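Local coordinates for protein S-adenosylmethionine-dependent methyltransferase (Clostridium acetobutylicum, PDB 1Y8C) that probably transfers methyl groups from S-adenosylmethionine to a substrate that remains unidentified, using a Rossmann-like methyltransferase fold, at residues W63-S68 against R87-D92; L42-G47 against D103-C108; K122-A127 against G136-D141; T112-D117 against E196-R201. One frame throughout, in Å; residues are numbered along the deposited sequence.

Contact 1: W63-S68 against R87-D92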
loop_
_atom_site.group_PDB
_atom_site.type_symbol
_atom_site.label_atom_id
_atom_site.label_comp_id
_atom_site.label_asym_id
_atom_site.label_seq_id
_atom_site.Cartn_x
_atom_site.Cartn_y
_atom_site.Cartn_z
ATOM N N TRP A 63 -9.520 -5.579 -10.519
ATOM C CA TRP A 63 -8.209 -6.034 -10.945
ATOM C C TRP A 63 -7.258 -5.837 -9.776
ATOM O O TRP A 63 -7.243 -4.780 -9.143
ATOM C CB TRP A 63 -7.717 -5.234 -12.137
ATOM C CG TRP A 63 -8.316 -5.652 -13.406
ATOM C CD1 TRP A 63 -9.586 -5.406 -13.838
ATOM C CD2 TRP A 63 -7.672 -6.390 -14.443
ATOM N NE1 TRP A 63 -9.773 -5.940 -15.092
ATOM C CE2 TRP A 63 -8.612 -6.545 -15.488
ATOM C CE3 TRP A 63 -6.386 -6.922 -14.598
ATOM C CZ2 TRP A 63 -8.311 -7.231 -16.668
ATOM C CZ3 TRP A 63 -6.084 -7.601 -15.772
ATOM C CH2 TRP A 63 -7.041 -7.745 -16.796
ATOM N N ALA A 64 -6.473 -6.869 -9.496
ATOM C CA ALA A 64 -5.509 -6.850 -8.409
ATOM C C ALA A 64 -4.133 -7.153 -8.989
ATOM O O ALA A 64 -3.942 -8.175 -9.648
ATOM C CB ALA A 64 -5.882 -7.895 -7.373
ATOM N N VAL A 65 -3.177 -6.264 -8.738
ATOM C CA VAL A 65 -1.831 -6.426 -9.255
ATOM C C VAL A 65 -0.800 -6.397 -8.139
ATOM O O VAL A 65 -0.893 -5.594 -7.220
ATOM C CB VAL A 65 -1.501 -5.309 -10.243
ATOM C CG1 VAL A 65 -0.130 -5.530 -10.830
ATOM C CG2 VAL A 65 -2.562 -5.255 -11.330
ATOM N N ASP A 66 0.183 -7.283 -8.223
ATOM C CA ASP A 66 1.242 -7.345 -7.223
ATOM C C ASP A 66 2.438 -8.035 -7.847
ATOM O O ASP A 66 2.281 -8.899 -8.695
ATOM C CB ASP A 66 0.772 -8.114 -5.982
ATOM C CG ASP A 66 1.659 -7.862 -4.761
ATOM O OD1 ASP A 66 2.821 -8.338 -4.739
ATOM O OD2 ASP A 66 1.189 -7.175 -3.827
ATOM N N LEU A 67 3.630 -7.653 -7.421
ATOM C CA LEU A 67 4.845 -8.232 -7.965
ATOM C C LEU A 67 5.127 -9.624 -7.415
ATOM O O LEU A 67 5.728 -10.452 -8.088
ATOM C CB LEU A 67 6.023 -7.315 -7.657
ATOM C CG LEU A 67 7.383 -7.665 -8.257
ATOM C CD1 LEU A 67 7.346 -7.555 -9.787
ATOM C CD2 LEU A 67 8.412 -6.705 -7.682
ATOM N N SER A 68 4.685 -9.883 -6.191
ATOM C CA SER A 68 4.924 -11.171 -5.563
ATOM C C SER A 68 3.991 -12.286 -6.000
ATOM O O SER A 68 2.835 -12.338 -5.575
ATOM C CB SER A 68 4.831 -11.039 -4.046
ATOM O OG SER A 68 5.011 -12.305 -3.421
ATOM N N ARG A 87 -9.784 -9.988 -11.497
ATOM C CA ARG A 87 -8.724 -10.363 -12.431
ATOM C C ARG A 87 -7.369 -10.090 -11.793
ATOM O O ARG A 87 -7.131 -8.994 -11.282
ATOM C CB ARG A 87 -8.811 -9.557 -13.724
ATOM C CG ARG A 87 -10.139 -9.635 -14.458
ATOM C CD ARG A 87 -10.499 -11.056 -14.852
ATOM N NE ARG A 87 -11.492 -11.067 -15.924
ATOM C CZ ARG A 87 -11.194 -11.099 -17.219
ATOM N NH1 ARG A 87 -9.924 -11.130 -17.617
ATOM N NH2 ARG A 87 -12.169 -11.092 -18.118
ATOM N N LEU A 88 -6.470 -11.067 -11.832
ATOM C CA LEU A 88 -5.152 -10.881 -11.234
ATOM C C LEU A 88 -4.032 -10.712 -12.275
ATOM O O LEU A 88 -4.147 -11.158 -13.419
ATOM C CB LEU A 88 -4.850 -12.070 -10.319
ATOM C CG LEU A 88 -5.905 -12.416 -9.257
ATOM C CD1 LEU A 88 -5.483 -13.653 -8.496
ATOM C CD2 LEU A 88 -6.090 -11.252 -8.307
ATOM N N ALA A 89 -2.954 -10.049 -11.885
ATOM C CA ALA A 89 -1.826 -9.859 -12.791
ATOM C C ALA A 89 -0.555 -9.528 -12.016
ATOM O O ALA A 89 -0.546 -8.635 -11.169
ATOM C CB ALA A 89 -2.129 -8.762 -13.814
ATOM N N CYS A 90 0.510 -10.267 -12.309
ATOM C CA CYS A 90 1.789 -10.065 -11.654
ATOM C C CYS A 90 2.587 -9.083 -12.498
ATOM O O CYS A 90 3.014 -9.415 -13.600
ATOM C CB CYS A 90 2.534 -11.394 -11.545
ATOM S SG CYS A 90 3.915 -11.371 -10.376
ATOM N N GLN A 91 2.772 -7.868 -11.987
ATOM C CA GLN A 91 3.510 -6.830 -12.705
ATOM C C GLN A 91 4.141 -5.841 -11.759
ATOM O O GLN A 91 3.725 -5.715 -10.609
ATOM C CB GLN A 91 2.583 -6.049 -13.632
ATOM C CG GLN A 91 2.025 -6.851 -14.764
ATOM C CD GLN A 91 1.074 -6.053 -15.615
ATOM O OE1 GLN A 91 1.025 -4.826 -15.541
ATOM N NE2 GLN A 91 0.319 -6.747 -16.449
ATOM N N ASP A 92 5.146 -5.133 -12.257
ATOM C CA ASP A 92 5.815 -4.108 -11.472
ATOM C C ASP A 92 5.045 -2.794 -11.658
ATOM O O ASP A 92 4.864 -2.329 -12.783
ATOM C CB ASP A 92 7.264 -3.942 -11.945
ATOM C CG ASP A 92 7.947 -2.726 -11.334
ATOM O OD1 ASP A 92 7.958 -2.607 -10.086
ATOM O OD2 ASP A 92 8.476 -1.885 -12.103
#
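The backbone N of A64 donates to R87 O at 2.9 Å with an N-H...O angle of 163°, and the same oxygen also receives the CA-H of W63. A89 N answers with a bond to A64 O at 3.1 Å, which sets W63, A64 and V65 level with R87, L88 and A89 in parallel register. Past V65 the ladder weakens: D66 N to A89 O and Q91 N to D66 O are both weak bonds.

Side chains alternate between the two faces of the sheet. On one, R87 CB stands over the six-membered ring of W63, 3.5 Å from its centroid and 13° off the normal, a CH-pi contact. With CG beside the backbone N and anti to the carbonyl carbon (chi1 -56°), R87 CG also lies close to the indole, 3.6 Å from W63 CE2; the chain then bends at chi2, and the guanidinium lies obliquely by W63 CZ2. V65 CG2 meets A89 CB more loosely on this face, at 4.3 Å. On the other face, A64 CB touches L88 CD2 at 3.5 Å, and L88 packs on helix 69-81.

D66 closes an Asx turn, its OD1 taking S68 N on the anti lone pair while OD2 accepts from G47 N; S68, the N-cap of helix 69-81, caps M71 N with its OG. Strands 61-65 and 87-89, parallel and joined by that helix, form a beta-alpha-beta unit, as in Rossmann-like methyltransferases.

Contact 2: L42-G47 against D103-C108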
loop_
_atom_site.group_PDB
_atom_site.type_symbol
_atom_site.label_atom_id
_atom_site.label_comp_id
_atom_site.label_asym_id
_atom_site.label_seq_id
_atom_site.Cartn_x
_atom_site.Cartn_y
_atom_site.Cartn_z
ATOM N N LEU A 42 -9.247 -1.065 -9.415
ATOM C CA LEU A 42 -7.899 -1.608 -9.527
ATOM C C LEU A 42 -7.103 -1.349 -8.249
ATOM O O LEU A 42 -6.943 -0.200 -7.799
ATOM C CB LEU A 42 -7.151 -0.960 -10.693
ATOM C CG LEU A 42 -5.641 -1.246 -10.764
ATOM C CD1 LEU A 42 -5.417 -2.659 -11.283
ATOM C CD2 LEU A 42 -4.955 -0.239 -11.670
ATOM N N ASP A 43 -6.591 -2.420 -7.668
ATOM C CA ASP A 43 -5.782 -2.285 -6.475
ATOM C C ASP A 43 -4.353 -2.709 -6.818
ATOM O O ASP A 43 -4.102 -3.872 -7.126
ATOM C CB ASP A 43 -6.355 -3.153 -5.361
ATOM C CG ASP A 43 -5.556 -3.054 -4.095
ATOM O OD1 ASP A 43 -4.922 -1.990 -3.886
ATOM O OD2 ASP A 43 -5.564 -4.029 -3.307
ATOM N N LEU A 44 -3.432 -1.750 -6.789
ATOM C CA LEU A 44 -2.019 -1.997 -7.087
ATOM C C LEU A 44 -1.315 -2.408 -5.810
ATOM O O LEU A 44 -1.515 -1.784 -4.773
ATOM C CB LEU A 44 -1.344 -0.725 -7.588
ATOM C CG LEU A 44 -1.883 -0.083 -8.849
ATOM C CD1 LEU A 44 -1.348 1.340 -8.960
ATOM C CD2 LEU A 44 -1.491 -0.924 -10.045
ATOM N N ALA A 45 -0.469 -3.424 -5.883
ATOM C CA ALA A 45 0.241 -3.882 -4.694
ATOM C C ALA A 45 -0.802 -4.433 -3.733
ATOM O O ALA A 45 -0.811 -4.102 -2.545
ATOM C CB ALA A 45 0.986 -2.720 -4.047
ATOM N N CYS A 46 -1.687 -5.270 -4.259
ATOM C CA CYS A 46 -2.741 -5.858 -3.456
ATOM C C CYS A 46 -2.244 -6.822 -2.374
ATOM O O CYS A 46 -3.008 -7.196 -1.489
ATOM C CB CYS A 46 -3.721 -6.589 -4.367
ATOM S SG CYS A 46 -2.995 -8.001 -5.187
ATOM N N GLY A 47 -0.982 -7.229 -2.445
ATOM C CA GLY A 47 -0.464 -8.154 -1.453
ATOM C C GLY A 47 -1.301 -9.414 -1.387
ATOM O O GLY A 47 -1.583 -10.020 -2.419
ATOM N N ASP A 103 -12.346 3.441 -12.165
ATOM C CA ASP A 103 -13.025 4.508 -11.445
ATOM C C ASP A 103 -12.257 4.788 -10.175
ATOM O O ASP A 103 -12.141 5.934 -9.743
ATOM C CB ASP A 103 -14.442 4.071 -11.096
ATOM C CG ASP A 103 -15.290 3.855 -12.324
ATOM O OD1 ASP A 103 -15.575 4.864 -13.004
ATOM O OD2 ASP A 103 -15.658 2.693 -12.618
ATOM N N LEU A 104 -11.738 3.720 -9.584
ATOM C CA LEU A 104 -10.975 3.813 -8.362
ATOM C C LEU A 104 -9.695 2.991 -8.444
ATOM O O LEU A 104 -9.726 1.812 -8.806
ATOM C CB LEU A 104 -11.806 3.315 -7.176
ATOM C CG LEU A 104 -10.993 3.077 -5.888
ATOM C CD1 LEU A 104 -10.401 4.395 -5.449
ATOM C CD2 LEU A 104 -11.869 2.485 -4.782
ATOM N N ILE A 105 -8.575 3.617 -8.110
ATOM C CA ILE A 105 -7.296 2.923 -8.096
ATOM C C ILE A 105 -6.723 3.112 -6.697
ATOM O O ILE A 105 -6.699 4.235 -6.176
ATOM C CB ILE A 105 -6.299 3.512 -9.142
ATOM C CG1 ILE A 105 -6.831 3.280 -10.563
ATOM C CG2 ILE A 105 -4.936 2.869 -8.990
ATOM C CD1 ILE A 105 -5.992 3.920 -11.657
ATOM N N THR A 106 -6.306 2.014 -6.070
ATOM C CA THR A 106 -5.714 2.103 -4.736
ATOM C C THR A 106 -4.327 1.501 -4.666
ATOM O O THR A 106 -3.993 0.544 -5.360
ATOM C CB THR A 106 -6.528 1.375 -3.626
ATOM O OG1 THR A 106 -6.643 -0.018 -3.941
ATOM C CG2 THR A 106 -7.884 1.994 -3.451
ATOM N N CYS A 107 -3.519 2.079 -3.798
ATOM C CA CYS A 107 -2.175 1.588 -3.577
ATOM C C CYS A 107 -1.865 2.002 -2.156
ATOM O O CYS A 107 -1.465 3.140 -1.892
ATOM C CB CYS A 107 -1.203 2.221 -4.558
ATOM S SG CYS A 107 0.432 1.544 -4.397
ATOM N N CYS A 108 -2.069 1.060 -1.246
ATOM C CA CYS A 108 -1.885 1.311 0.176
ATOM C C CYS A 108 -0.678 0.619 0.824
ATOM O O CYS A 108 0.200 0.092 0.131
ATOM C CB CYS A 108 -3.175 0.903 0.894
ATOM S SG CYS A 108 -4.676 1.577 0.075
#
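I105 CG2 fits between two leucines of the neighbouring strand, 4.1 Å from L42 CD2 and 3.9 Å from L44 CD1. L42 and I105 run side by side in the same direction, whereas L44 comes across I105 at a slant, so the methyl group is met from two directions. Farther along, L44 CB rests against C107 CB at 4.2 Å, and A45 CB approaches the sulfur of C107. Helix 118-129 covers this apolar face, with Y124 on L44 and C107 and V128 on I105.

The backbones hold this fit in register. L42 N donates to L104 O almost straight (175°), T106 N to L42 O, and L44 N to T106 O at 2.8 Å, a parallel ladder whose strand axes lie 4.7 Å apart.

D43 and T106 project to the other face. There the first torsion of T106 (chi1 60°) turns OG1 toward D43, and the hydroxyl donates to D43 OD1 at 2.6 Å, meeting the carboxylate from above its plane, 53° out. Y41 OH also bonds T106 OG1, while T52 OG1 serves D43 OD2. Both D43 and T106 are buried. For this strand pair the chemistry therefore implies two different faces: one apolar, the other carrying a buried acid whose two oxygens each have a hydroxyl partner.

Contact 3: K122-A127 against G136-D141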
loop_
_atom_site.group_PDB
_atom_site.type_symbol
_atom_site.label_atom_id
_atom_site.label_comp_id
_atom_site.label_asym_id
_atom_site.label_seq_id
_atom_site.Cartn_x
_atom_site.Cartn_y
_atom_site.Cartn_z
ATOM N N LYS A 122 7.960 8.616 -11.002
ATOM C CA LYS A 122 7.306 9.461 -11.994
ATOM C C LYS A 122 6.576 8.565 -12.988
ATOM O O LYS A 122 5.418 8.810 -13.316
ATOM C CB LYS A 122 8.335 10.332 -12.721
ATOM C CG LYS A 122 8.718 11.593 -11.953
ATOM C CD LYS A 122 9.838 12.381 -12.629
ATOM C CE LYS A 122 10.224 13.597 -11.785
ATOM N NZ LYS A 122 11.480 14.281 -12.228
ATOM N N LYS A 123 7.260 7.522 -13.455
ATOM C CA LYS A 123 6.671 6.585 -14.397
ATOM C C LYS A 123 5.411 5.998 -13.774
ATOM O O LYS A 123 4.373 5.854 -14.429
ATOM C CB LYS A 123 7.680 5.484 -14.739
ATOM C CG LYS A 123 8.868 6.005 -15.537
ATOM C CD LYS A 123 9.922 4.937 -15.841
ATOM C CE LYS A 123 9.434 3.860 -16.822
ATOM N NZ LYS A 123 8.500 2.855 -16.231
ATOM N N TYR A 124 5.517 5.684 -12.492
ATOM C CA TYR A 124 4.422 5.143 -11.707
ATOM C C TYR A 124 3.194 6.073 -11.756
ATOM O O TYR A 124 2.129 5.665 -12.189
ATOM C CB TYR A 124 4.919 4.953 -10.273
ATOM C CG TYR A 124 3.863 4.707 -9.233
ATOM C CD1 TYR A 124 3.149 3.516 -9.198
ATOM C CD2 TYR A 124 3.630 5.650 -8.230
ATOM C CE1 TYR A 124 2.231 3.264 -8.177
ATOM C CE2 TYR A 124 2.725 5.414 -7.214
ATOM C CZ TYR A 124 2.030 4.220 -7.186
ATOM O OH TYR A 124 1.162 3.981 -6.146
ATOM N N PHE A 125 3.347 7.320 -11.322
ATOM C CA PHE A 125 2.233 8.258 -11.338
ATOM C C PHE A 125 1.685 8.402 -12.737
ATOM O O PHE A 125 0.471 8.488 -12.934
ATOM C CB PHE A 125 2.659 9.634 -10.809
ATOM C CG PHE A 125 2.848 9.680 -9.310
ATOM C CD1 PHE A 125 3.783 10.540 -8.743
ATOM C CD2 PHE A 125 2.105 8.850 -8.469
ATOM C CE1 PHE A 125 3.981 10.563 -7.373
ATOM C CE2 PHE A 125 2.301 8.871 -7.101
ATOM C CZ PHE A 125 3.236 9.729 -6.548
ATOM N N LYS A 126 2.576 8.441 -13.722
ATOM C CA LYS A 126 2.128 8.560 -15.103
ATOM C C LYS A 126 1.345 7.291 -15.465
ATOM O O LYS A 126 0.271 7.369 -16.057
ATOM C CB LYS A 126 3.320 8.747 -16.054
ATOM C CG LYS A 126 2.896 8.896 -17.509
ATOM C CD LYS A 126 4.074 9.074 -18.463
ATOM C CE LYS A 126 3.651 8.798 -19.925
ATOM N NZ LYS A 126 2.466 9.621 -20.386
ATOM N N ALA A 127 1.876 6.131 -15.080
ATOM C CA ALA A 127 1.224 4.855 -15.357
ATOM C C ALA A 127 -0.190 4.857 -14.809
ATOM O O ALA A 127 -1.144 4.447 -15.476
ATOM C CB ALA A 127 2.012 3.718 -14.739
ATOM N N GLY A 136 -12.303 9.691 -12.473
ATOM C CA GLY A 136 -11.943 8.631 -11.546
ATOM C C GLY A 136 -11.044 9.131 -10.419
ATOM O O GLY A 136 -10.441 10.204 -10.526
ATOM N N VAL A 137 -10.939 8.348 -9.344
ATOM C CA VAL A 137 -10.123 8.727 -8.198
ATOM C C VAL A 137 -8.985 7.751 -7.933
ATOM O O VAL A 137 -9.129 6.547 -8.142
ATOM C CB VAL A 137 -10.996 8.847 -6.920
ATOM C CG1 VAL A 137 -10.135 9.203 -5.722
ATOM C CG2 VAL A 137 -12.058 9.912 -7.118
ATOM N N PHE A 138 -7.846 8.289 -7.491
ATOM C CA PHE A 138 -6.668 7.484 -7.167
ATOM C C PHE A 138 -6.266 7.754 -5.717
ATOM O O PHE A 138 -5.942 8.888 -5.352
ATOM C CB PHE A 138 -5.502 7.820 -8.111
ATOM C CG PHE A 138 -4.179 7.201 -7.697
ATOM C CD1 PHE A 138 -4.133 5.915 -7.141
ATOM C CD2 PHE A 138 -2.977 7.893 -7.893
ATOM C CE1 PHE A 138 -2.915 5.320 -6.776
ATOM C CE2 PHE A 138 -1.751 7.317 -7.535
ATOM C CZ PHE A 138 -1.719 6.017 -6.975
ATOM N N ILE A 139 -6.289 6.704 -4.901
ATOM C CA ILE A 139 -5.957 6.806 -3.483
ATOM C C ILE A 139 -4.736 5.958 -3.107
ATOM O O ILE A 139 -4.687 4.760 -3.390
ATOM C CB ILE A 139 -7.180 6.380 -2.622
ATOM C CG1 ILE A 139 -8.362 7.295 -2.940
ATOM C CG2 ILE A 139 -6.848 6.450 -1.154
ATOM C CD1 ILE A 139 -9.633 6.974 -2.179
ATOM N N PHE A 140 -3.749 6.583 -2.474
ATOM C CA PHE A 140 -2.542 5.874 -2.060
ATOM C C PHE A 140 -1.959 6.524 -0.813
ATOM O O PHE A 140 -2.226 7.692 -0.535
ATOM C CB PHE A 140 -1.498 5.902 -3.178
ATOM C CG PHE A 140 -0.860 7.253 -3.389
ATOM C CD1 PHE A 140 0.374 7.553 -2.825
ATOM C CD2 PHE A 140 -1.483 8.222 -4.171
ATOM C CE1 PHE A 140 0.978 8.795 -3.041
ATOM C CE2 PHE A 140 -0.878 9.475 -4.392
ATOM C CZ PHE A 140 0.351 9.759 -3.828
ATOM N N ASP A 141 -1.165 5.774 -0.055
ATOM C CA ASP A 141 -0.556 6.345 1.134
ATOM C C ASP A 141 0.930 6.115 1.139
ATOM O O ASP A 141 1.444 5.274 0.407
ATOM C CB ASP A 141 -1.154 5.743 2.405
ATOM C CG ASP A 141 -0.778 4.289 2.595
ATOM O OD1 ASP A 141 0.405 3.999 2.886
ATOM O OD2 ASP A 141 -1.673 3.433 2.454
#
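F125 places CE2 over one face of the F140 ring, 3.9 Å from F140 CZ. The pair is oblique, with centroids 5.6 Å apart and planes at 50°, while the side chains themselves cross at about a right angle. F140 CG sits between its backbone N and carbonyl carbon (chi1 72°), a torsion that brings the F140 ring beside the F138 ring. As a result F140 CD2 lies 3.4 Å above the F138 plane, offset toward the rim.

F138 is therefore met on a face by its own strand neighbour and at its edge by the helix. Y124 OH arrives in the plane of the F138 ring, 3.6 Å from F138 CZ, and F125 CD2 approaches the same ring's edge at 4.3 Å from F138 CE2. With CG anti to the backbone N (chi1 166°), Y124 directs its ring toward the strand. The hydroxyl has a weak hydrogen bond to T112 OG1, giving this polar atom a partner inside an aromatic cluster.

No hydrogen bond links helix and strand, whose axes remain 11.9 Å apart; four buried aromatic side chains bridge the gap. Around them, Y211 and L212 of helix 205-214 touch F125, and Y240 and V242 of strand 237-244 meet F140 and F138. Strand 104-107 contributes I105 and C107. Helix 118-129 thus packs on strands 104-107 and 136-143, and strand 237-244 flanks the latter.

Contact 4: T112-D117 against E196-R201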
loop_
_atom_site.group_PDB
_atom_site.type_symbol
_atom_site.label_atom_id
_atom_site.label_comp_id
_atom_site.label_asym_id
_atom_site.label_seq_id
_atom_site.Cartn_x
_atom_site.Cartn_y
_atom_site.Cartn_z
ATOM N N THR A 112 4.121 2.691 -2.215
ATOM C CA THR A 112 4.754 3.758 -2.964
ATOM C C THR A 112 6.179 4.035 -2.458
ATOM O O THR A 112 7.050 4.403 -3.241
ATOM C CB THR A 112 3.901 5.052 -2.874
ATOM O OG1 THR A 112 2.633 4.822 -3.503
ATOM C CG2 THR A 112 4.596 6.237 -3.547
ATOM N N ASN A 113 6.443 3.857 -1.168
ATOM C CA ASN A 113 7.798 4.121 -0.686
ATOM C C ASN A 113 8.839 3.135 -1.205
ATOM O O ASN A 113 10.023 3.415 -1.141
ATOM C CB ASN A 113 7.866 4.130 0.847
ATOM C CG ASN A 113 7.028 5.221 1.466
ATOM O OD1 ASN A 113 5.829 5.048 1.673
ATOM N ND2 ASN A 113 7.649 6.360 1.758
ATOM N N TYR A 114 8.404 1.981 -1.703
ATOM C CA TYR A 114 9.339 0.994 -2.215
ATOM C C TYR A 114 9.914 1.412 -3.566
ATOM O O TYR A 114 10.843 0.796 -4.072
ATOM C CB TYR A 114 8.681 -0.380 -2.342
ATOM C CG TYR A 114 8.363 -1.056 -1.025
ATOM C CD1 TYR A 114 7.050 -1.281 -0.642
ATOM C CD2 TYR A 114 9.373 -1.497 -0.175
ATOM C CE1 TYR A 114 6.739 -1.929 0.548
ATOM C CE2 TYR A 114 9.072 -2.150 1.023
ATOM C CZ TYR A 114 7.743 -2.362 1.374
ATOM O OH TYR A 114 7.406 -3.008 2.545
ATOM N N ILE A 115 9.354 2.448 -4.167
ATOM C CA ILE A 115 9.886 2.924 -5.426
ATOM C C ILE A 115 10.920 3.957 -5.013
ATOM O O ILE A 115 10.640 5.154 -4.964
ATOM C CB ILE A 115 8.805 3.587 -6.267
ATOM C CG1 ILE A 115 7.658 2.597 -6.489
ATOM C CG2 ILE A 115 9.405 4.060 -7.593
ATOM C CD1 ILE A 115 6.401 3.220 -7.071
ATOM N N ILE A 116 12.121 3.485 -4.703
ATOM C CA ILE A 116 13.188 4.365 -4.236
ATOM C C ILE A 116 13.839 5.281 -5.252
ATOM O O ILE A 116 14.611 6.156 -4.886
ATOM C CB ILE A 116 14.279 3.548 -3.519
ATOM C CG1 ILE A 116 14.956 2.583 -4.491
ATOM C CG2 ILE A 116 13.647 2.771 -2.371
ATOM C CD1 ILE A 116 16.078 1.778 -3.839
ATOM N N ASP A 117 13.520 5.089 -6.523
ATOM C CA ASP A 117 14.084 5.919 -7.572
ATOM C C ASP A 117 13.056 6.959 -8.024
ATOM O O ASP A 117 11.975 6.605 -8.492
ATOM C CB ASP A 117 14.472 5.040 -8.753
ATOM C CG ASP A 117 15.430 5.726 -9.684
ATOM O OD1 ASP A 117 15.139 6.876 -10.077
ATOM O OD2 ASP A 117 16.471 5.119 -10.023
ATOM N N GLU A 196 12.898 -10.855 6.312
ATOM C CA GLU A 196 12.376 -9.832 5.405
ATOM C C GLU A 196 13.331 -8.653 5.353
ATOM O O GLU A 196 13.784 -8.157 6.385
ATOM C CB GLU A 196 11.006 -9.329 5.868
ATOM C CG GLU A 196 9.899 -10.384 5.885
ATOM C CD GLU A 196 9.333 -10.702 4.507
ATOM O OE1 GLU A 196 8.730 -9.798 3.887
ATOM O OE2 GLU A 196 9.488 -11.857 4.050
ATOM N N GLU A 197 13.636 -8.205 4.143
ATOM C CA GLU A 197 14.528 -7.075 3.950
ATOM C C GLU A 197 13.922 -6.135 2.920
ATOM O O GLU A 197 13.863 -6.450 1.735
ATOM C CB GLU A 197 15.896 -7.570 3.491
ATOM C CG GLU A 197 16.875 -6.458 3.170
ATOM C CD GLU A 197 18.294 -6.963 2.940
ATOM O OE1 GLU A 197 19.124 -6.177 2.415
ATOM O OE2 GLU A 197 18.587 -8.136 3.292
ATOM N N HIS A 198 13.458 -4.981 3.379
ATOM C CA HIS A 198 12.844 -4.018 2.477
ATOM C C HIS A 198 13.576 -2.678 2.535
ATOM O O HIS A 198 14.277 -2.378 3.500
ATOM C CB HIS A 198 11.366 -3.831 2.842
ATOM C CG HIS A 198 10.587 -5.109 2.879
ATOM N ND1 HIS A 198 9.691 -5.406 3.885
ATOM C CD2 HIS A 198 10.573 -6.171 2.039
ATOM C CE1 HIS A 198 9.161 -6.595 3.663
ATOM N NE2 HIS A 198 9.678 -7.082 2.550
ATOM N N GLU A 199 13.393 -1.878 1.493
ATOM C CA GLU A 199 14.021 -0.575 1.402
ATOM C C GLU A 199 12.952 0.430 1.005
ATOM O O GLU A 199 12.254 0.231 0.012
ATOM C CB GLU A 199 15.105 -0.643 0.347
ATOM C CG GLU A 199 16.213 0.358 0.480
ATOM C CD GLU A 199 17.442 -0.097 -0.292
ATOM O OE1 GLU A 199 17.324 -0.307 -1.523
ATOM O OE2 GLU A 199 18.518 -0.249 0.330
ATOM N N GLU A 200 12.805 1.493 1.793
ATOM C CA GLU A 200 11.810 2.533 1.507
ATOM C C GLU A 200 12.480 3.913 1.450
ATOM O O GLU A 200 13.388 4.206 2.229
ATOM C CB GLU A 200 10.696 2.540 2.580
ATOM C CG GLU A 200 9.583 1.497 2.360
ATOM C CD GLU A 200 8.371 1.667 3.300
ATOM O OE1 GLU A 200 8.057 2.817 3.699
ATOM O OE2 GLU A 200 7.712 0.645 3.611
ATOM N N ARG A 201 12.052 4.754 0.515
ATOM C CA ARG A 201 12.634 6.080 0.423
ATOM C C ARG A 201 11.760 7.066 1.163
ATOM O O ARG A 201 10.531 6.973 1.132
ATOM C CB ARG A 201 12.784 6.550 -1.025
ATOM C CG ARG A 201 13.927 7.542 -1.151
ATOM C CD ARG A 201 13.633 8.723 -2.044
ATOM N NE ARG A 201 14.165 8.538 -3.393
ATOM C CZ ARG A 201 14.620 9.532 -4.157
ATOM N NH1 ARG A 201 14.613 10.779 -3.700
ATOM N NH2 ARG A 201 15.078 9.288 -5.383
#
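The Y114 ring carries E200 CG and OE2 over one face and H198 CB at its edge, in plane. E200 CG makes a CH-pi contact 4.2 Å from the ring centroid, and E200 OE2 also lies close to the like charge of D110 OD2. The edge of Y114 points toward the face of H198 in an offset edge-to-face pair, with planes at 82° and H198 CB 3.4 Å from Y114 CE2. Here the loop between strand 104-107 and helix 118-129 of the Rossmann-like domain meets strand 191-201, an outermost strand of the four-stranded antiparallel sheet.

N113 pairs with this strand at two points. R201 N donates to N113 O at 2.9 Å, and N113 ND2 returns a bond to R201 O at 3.0 Å, with the acceptor in the amide plane. E200 OE1 crowds N113 CB at 3.1 Å, and its hydrogen-bond partner is N143 ND2; N143 N binds N113 OD1, so one outside residue positions both side chains. H198 ND1 is held by Y10 OH of helix 3-15.

An inverse gamma turn centred on I115 leads into I116, whose N bonds weakly to Y114 O. With CG1 between the backbone N and carbonyl carbon (chi1 64°), I116 directs CD1 to 3.4 Å from E199 OE1. Its carbonyl faces R201, which binds side-on: NE at 2.8 Å and NH2 at 3.2 Å both bond I116 O from the same face of the carbonyl, NE rising 44° out of its plane, while that oxygen stays in the guanidinium plane.

Overall arrangement
Contacts 1 and 2 are parallel strand pairings in one sheet, joined where W63 O takes D43 N. Contact 1 lies near the surface at an outermost strand, 87-89, with an exposed arginine on tryptophan; contact 2 is buried and combines an apolar face with a carboxylate-hydroxyl bond. Contact 3 is also buried and shares that sheet, since strand 136-143 adjoins 104-107, but it rests on aromatic side chains without a hydrogen bond. Contact 4, partly buried, ties the second sheet to the same domain through polar bonds and mixed ring contacts. It reaches contact 3 through T112, by a weak hydrogen bond to Y124, and I115, which packs on the same ring.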